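Long-range contact in hypothetical protein TM1553 (Thermotoga maritima, PDB 1VRM), which probably transfers FMN from FAD to target proteins, as other members of the ApbE family do: residues L26-I39 and F181-G193. Sequence-based numbering, arbitrary orientation. Where two conformers were deposited one is given.
Sequences LGTSVRIVVSSQKI and FDENATGFVEAGG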
loop_
_atom_site.group_PDB
_atom_site.type_symbol
_atom_site.label_atom_id
_atom_site.label_comp_id
_atom_site.label_asym_id
_atom_site.label_seq_id
_atom_site.Cartn_x
_atom_site.Cartn_y
_atom_site.Cartn_z
ATOM N N LEU A 26 -4.057 4.024 9.663
ATOM C CA LEU A 26 -3.920 3.349 8.373
ATOM C C LEU A 26 -3.906 1.829 8.552
ATOM O O LEU A 26 -3.261 1.087 7.802
ATOM C CB LEU A 26 -2.671 3.866 7.671
ATOM C CG LEU A 26 -2.581 5.383 7.392
ATOM C CD1 LEU A 26 -1.184 5.813 7.089
ATOM C CD2 LEU A 26 -3.549 5.711 6.234
ATOM N N GLY A 27 -4.634 1.375 9.577
ATOM C CA GLY A 27 -4.696 -0.012 9.941
ATOM C C GLY A 27 -3.419 -0.663 10.446
ATOM O O GLY A 27 -3.334 -1.885 10.480
ATOM N N THR A 28 -2.473 0.143 10.901
ATOM C CA THR A 28 -1.172 -0.338 11.267
ATOM C C THR A 28 -0.588 0.592 12.328
ATOM O O THR A 28 -1.312 1.402 12.933
ATOM C CB THR A 28 -0.283 -0.462 9.981
ATOM O OG1 THR A 28 0.926 -1.203 10.242
ATOM C CG2 THR A 28 0.032 0.905 9.319
ATOM N N SER A 29 0.697 0.419 12.601
ATOM C CA SER A 29 1.424 1.332 13.453
ATOM C C SER A 29 2.134 2.330 12.539
ATOM O O SER A 29 2.560 1.974 11.431
ATOM C CB SER A 29 2.419 0.590 14.346
ATOM O OG SER A 29 3.200 -0.238 13.546
ATOM N N VAL A 30 2.256 3.571 13.008
ATOM C CA VAL A 30 2.921 4.651 12.292
ATOM C C VAL A 30 3.982 5.280 13.173
ATOM O O VAL A 30 3.867 5.257 14.403
ATOM C CB VAL A 30 1.934 5.711 11.759
ATOM C CG1 VAL A 30 0.872 5.061 10.880
ATOM C CG2 VAL A 30 1.266 6.466 12.865
ATOM N N ARG A 31 5.010 5.834 12.544
ATOM C CA ARG A 31 6.110 6.481 13.223
ATOM C C ARG A 31 6.470 7.711 12.414
ATOM O O ARG A 31 6.638 7.644 11.173
ATOM C CB ARG A 31 7.259 5.507 13.350
ATOM C CG ARG A 31 8.492 6.018 13.981
ATOM C CD ARG A 31 9.440 4.845 13.933
ATOM N NE ARG A 31 10.650 5.164 14.612
ATOM C CZ ARG A 31 11.781 4.514 14.446
ATOM N NH1 ARG A 31 11.859 3.513 13.575
ATOM N NH2 ARG A 31 12.837 4.903 15.143
ATOM N N ILE A 32 6.552 8.843 13.072
ATOM C CA ILE A 32 6.809 10.087 12.398
ATOM C C ILE A 32 8.080 10.661 13.043
ATOM O O ILE A 32 8.102 10.842 14.245
ATOM C CB ILE A 32 5.633 11.042 12.601
ATOM C CG1 ILE A 32 4.308 10.486 12.034
ATOM C CG2 ILE A 32 5.937 12.413 11.988
ATOM C CD1 ILE A 32 3.087 11.020 12.740
ATOM N N VAL A 33 9.125 10.909 12.272
ATOM C CA VAL A 33 10.422 11.322 12.827
ATOM C C VAL A 33 10.812 12.561 12.043
ATOM O O VAL A 33 10.935 12.532 10.815
ATOM C CB VAL A 33 11.471 10.259 12.671
ATOM C CG1 VAL A 33 12.836 10.794 13.010
ATOM C CG2 VAL A 33 11.095 9.040 13.488
ATOM N N VAL A 34 10.924 13.676 12.757
ATOM C CA VAL A 34 11.038 14.986 12.121
ATOM C C VAL A 34 12.001 15.870 12.878
ATOM O O VAL A 34 12.022 15.899 14.100
ATOM C CB VAL A 34 9.652 15.633 11.806
ATOM C CG1 VAL A 34 8.894 15.991 13.051
ATOM C CG2 VAL A 34 9.822 16.792 10.836
ATOM N N SER A 35 12.784 16.620 12.096
ATOM C CA SER A 35 13.639 17.694 12.626
ATOM C C SER A 35 13.358 18.972 11.864
ATOM O O SER A 35 13.244 18.952 10.656
ATOM C CB SER A 35 15.099 17.314 12.510
ATOM O OG SER A 35 15.971 18.397 12.884
ATOM N N SER A 36 13.259 20.089 12.589
ATOM C CA SER A 36 13.106 21.413 11.992
ATOM C C SER A 36 13.647 22.444 12.956
ATOM O O SER A 36 13.385 22.338 14.147
ATOM C CB SER A 36 11.658 21.743 11.660
ATOM O OG SER A 36 11.499 23.089 11.197
ATOM N N GLN A 37 14.370 23.442 12.434
ATOM C CA GLN A 37 14.769 24.624 13.230
ATOM C C GLN A 37 13.803 25.771 13.024
ATOM O O GLN A 37 13.931 26.802 13.688
ATOM C CB GLN A 37 16.182 25.083 12.829
ATOM C CG GLN A 37 17.262 24.178 13.303
ATOM C CD GLN A 37 18.638 24.888 13.304
ATOM O OE1 GLN A 37 18.738 26.090 12.975
ATOM N NE2 GLN A 37 19.683 24.158 13.696
ATOM N N LYS A 38 12.842 25.615 12.133
ATOM C CA LYS A 38 11.906 26.677 11.808
ATOM C C LYS A 38 10.589 26.606 12.576
ATOM O O LYS A 38 10.060 27.634 13.033
ATOM C CB LYS A 38 11.627 26.678 10.332
ATOM C CG LYS A 38 10.788 27.812 9.837
ATOM C CD LYS A 38 10.385 27.571 8.384
ATOM C CE LYS A 38 9.481 28.626 7.859
ATOM N NZ LYS A 38 8.973 28.210 6.527
ATOM N N ILE A 39 10.058 25.396 12.675
ATOM C CA ILE A 39 8.768 25.116 13.307
ATOM C C ILE A 39 8.996 23.983 14.303
ATOM O O ILE A 39 9.716 23.056 14.006
ATOM C CB ILE A 39 7.755 24.651 12.244
ATOM C CG1 ILE A 39 7.483 25.731 11.188
ATOM C CG2 ILE A 39 6.435 24.181 12.886
ATOM C CD1 ILE A 39 6.861 26.970 11.780
ATOM N N PHE A 181 5.450 23.142 6.103
ATOM C CA PHE A 181 5.862 23.845 7.319
ATOM C C PHE A 181 7.257 24.401 7.211
ATOM O O PHE A 181 7.543 25.510 7.655
ATOM C CB PHE A 181 5.821 22.937 8.553
ATOM C CG PHE A 181 4.454 22.777 9.121
ATOM C CD1 PHE A 181 3.903 23.770 9.939
ATOM C CD2 PHE A 181 3.707 21.632 8.881
ATOM C CE1 PHE A 181 2.639 23.629 10.493
ATOM C CE2 PHE A 181 2.451 21.493 9.451
ATOM C CZ PHE A 181 1.925 22.495 10.237
ATOM N N ASP A 182 8.141 23.587 6.667
ATOM C CA ASP A 182 9.553 23.966 6.595
ATOM C C ASP A 182 10.165 23.246 5.422
ATOM O O ASP A 182 10.388 22.047 5.496
ATOM C CB ASP A 182 10.267 23.514 7.870
ATOM C CG ASP A 182 11.767 23.788 7.868
ATOM O OD1 ASP A 182 12.317 24.348 6.857
ATOM O OD2 ASP A 182 12.427 23.409 8.896
ATOM N N GLU A 183 10.506 23.987 4.374
ATOM C CA GLU A 183 11.100 23.357 3.178
ATOM C C GLU A 183 12.381 22.593 3.436
ATOM O O GLU A 183 12.757 21.709 2.630
ATOM C CB GLU A 183 11.330 24.374 2.062
ATOM C CG GLU A 183 12.347 25.471 2.429
ATOM C CD GLU A 183 12.441 26.666 1.450
ATOM O OE1 GLU A 183 11.616 26.862 0.554
ATOM O OE2 GLU A 183 13.353 27.478 1.658
ATOM N N ASN A 184 13.015 22.899 4.558
ATOM C CA ASN A 184 14.292 22.269 4.929
ATOM C C ASN A 184 14.175 21.250 6.055
ATOM O O ASN A 184 15.174 20.837 6.579
ATOM C CB ASN A 184 15.325 23.328 5.211
ATOM C CG ASN A 184 15.602 24.179 3.966
ATOM O OD1 ASN A 184 15.590 23.653 2.854
ATOM N ND2 ASN A 184 15.846 25.449 4.144
ATOM N N ALA A 185 12.946 20.849 6.391
ATOM C CA ALA A 185 12.776 19.796 7.360
ATOM C C ALA A 185 13.407 18.501 6.885
ATOM O O ALA A 185 13.538 18.232 5.688
ATOM C CB ALA A 185 11.324 19.595 7.679
ATOM N N THR A 186 13.787 17.676 7.850
ATOM C CA THR A 186 14.349 16.385 7.593
ATOM C C THR A 186 13.646 15.324 8.471
ATOM O O THR A 186 12.911 15.667 9.402
ATOM C CB THR A 186 15.871 16.342 7.781
ATOM O OG1 THR A 186 16.209 16.486 9.153
ATOM C CG2 THR A 186 16.557 17.474 6.931
ATOM N N GLY A 187 13.895 14.059 8.145
ATOM C CA GLY A 187 13.259 12.936 8.831
ATOM C C GLY A 187 12.585 11.975 7.858
ATOM O O GLY A 187 12.941 11.878 6.669
ATOM N N PHE A 188 11.662 11.199 8.411
ATOM C CA PHE A 188 10.974 10.170 7.647
ATOM C C PHE A 188 9.643 9.876 8.305
ATOM O O PHE A 188 9.418 10.223 9.480
ATOM C CB PHE A 188 11.806 8.893 7.528
ATOM C CG PHE A 188 12.021 8.193 8.824
ATOM C CD1 PHE A 188 11.087 7.242 9.259
ATOM C CD2 PHE A 188 13.161 8.439 9.578
ATOM C CE1 PHE A 188 11.263 6.608 10.457
ATOM C CE2 PHE A 188 13.362 7.790 10.766
ATOM C CZ PHE A 188 12.391 6.874 11.191
ATOM N N VAL A 189 8.749 9.303 7.523
ATOM C CA VAL A 189 7.508 8.782 8.056
ATOM C C VAL A 189 7.383 7.324 7.670
ATOM O O VAL A 189 7.757 6.964 6.549
ATOM C CB VAL A 189 6.302 9.526 7.515
ATOM C CG1 VAL A 189 5.021 9.069 8.211
ATOM C CG2 VAL A 189 6.484 11.042 7.656
ATOM N N GLU A 190 6.831 6.526 8.564
ATOM C CA GLU A 190 6.715 5.080 8.363
ATOM C C GLU A 190 5.290 4.690 8.717
ATOM O O GLU A 190 4.710 5.223 9.669
ATOM C CB GLU A 190 7.698 4.369 9.276
ATOM C CG GLU A 190 7.803 2.905 9.082
ATOM C CD GLU A 190 8.872 2.293 9.986
ATOM O OE1 GLU A 190 9.581 3.057 10.678
ATOM O OE2 GLU A 190 8.983 1.046 10.002
ATOM N N ALA A 191 4.745 3.767 7.934
ATOM C CA ALA A 191 3.445 3.169 8.242
ATOM C C ALA A 191 3.542 1.726 7.846
ATOM O O ALA A 191 3.779 1.408 6.686
ATOM C CB ALA A 191 2.336 3.880 7.528
ATOM N N GLY A 192 3.422 0.855 8.827
ATOM C CA GLY A 192 3.440 -0.577 8.581
ATOM C C GLY A 192 4.588 -1.013 7.692
ATOM O O GLY A 192 4.404 -1.778 6.713
ATOM N N GLY A 193 5.772 -0.542 7.981
ATOM C CA GLY A 193 6.897 -1.041 7.106
ATOM C C GLY A 193 6.957 -0.498 5.641
ATOM O O GLY A 193 7.550 -1.088 4.690
HETATM O O HOH W 1 14.878 23.756 9.674
HETATM O O HOH W 2 9.748 26.719 4.367
#
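Ser36 OG donates a short hydrogen bond of 2.5 Å to Asp182 OD2, meeting the carboxylate on its anti side. The same oxygen accepts from Lys38 N and Ile39 N, an ST turn and ST motif that hold the chain leaving strand 28-35; its anti chi1 (174°) points it across to Asp182. Aspartate suits its place because both oxygens are used: OD2 also accepts from a water that in turn accepts from Gln37 N, while OD1 accepts from Asn184 N, an Asx turn just after helix 166-181. Lys38 NZ donates mainly to a water that also accepts from Glu183 N, with a weak second bond to Phe181 O.

Beyond this corner the strands pair antiparallel, between strands 19-25 and 194-197 of the sheet. Arg31–Glu190, Val33–Phe188 and Ser35–Thr186 each exchange two backbone bonds, and Gly192 N donates to Ser29 O; Thr186 OG1 bonds Tyr18 OH. Gly187 sits where a CB would strike Val33 O. Val33 CB lies over one face of the Phe188 ring, offset toward the rim, a CH-pi contact, while Phe188 CZ meets the Arg31 guanidinium face, the planes perpendicular. Arg31 NH1 is 3.7 Å from Glu190 OE1, a long salt bridge; Arg31 NE pairs with Glu20. Ile32 and Val189 lie side by side facing helix 41-58, where Val189 also meets helix 166-181. Asp182, probably ionised, thus holds the turn after helix 166-181 to the strand end.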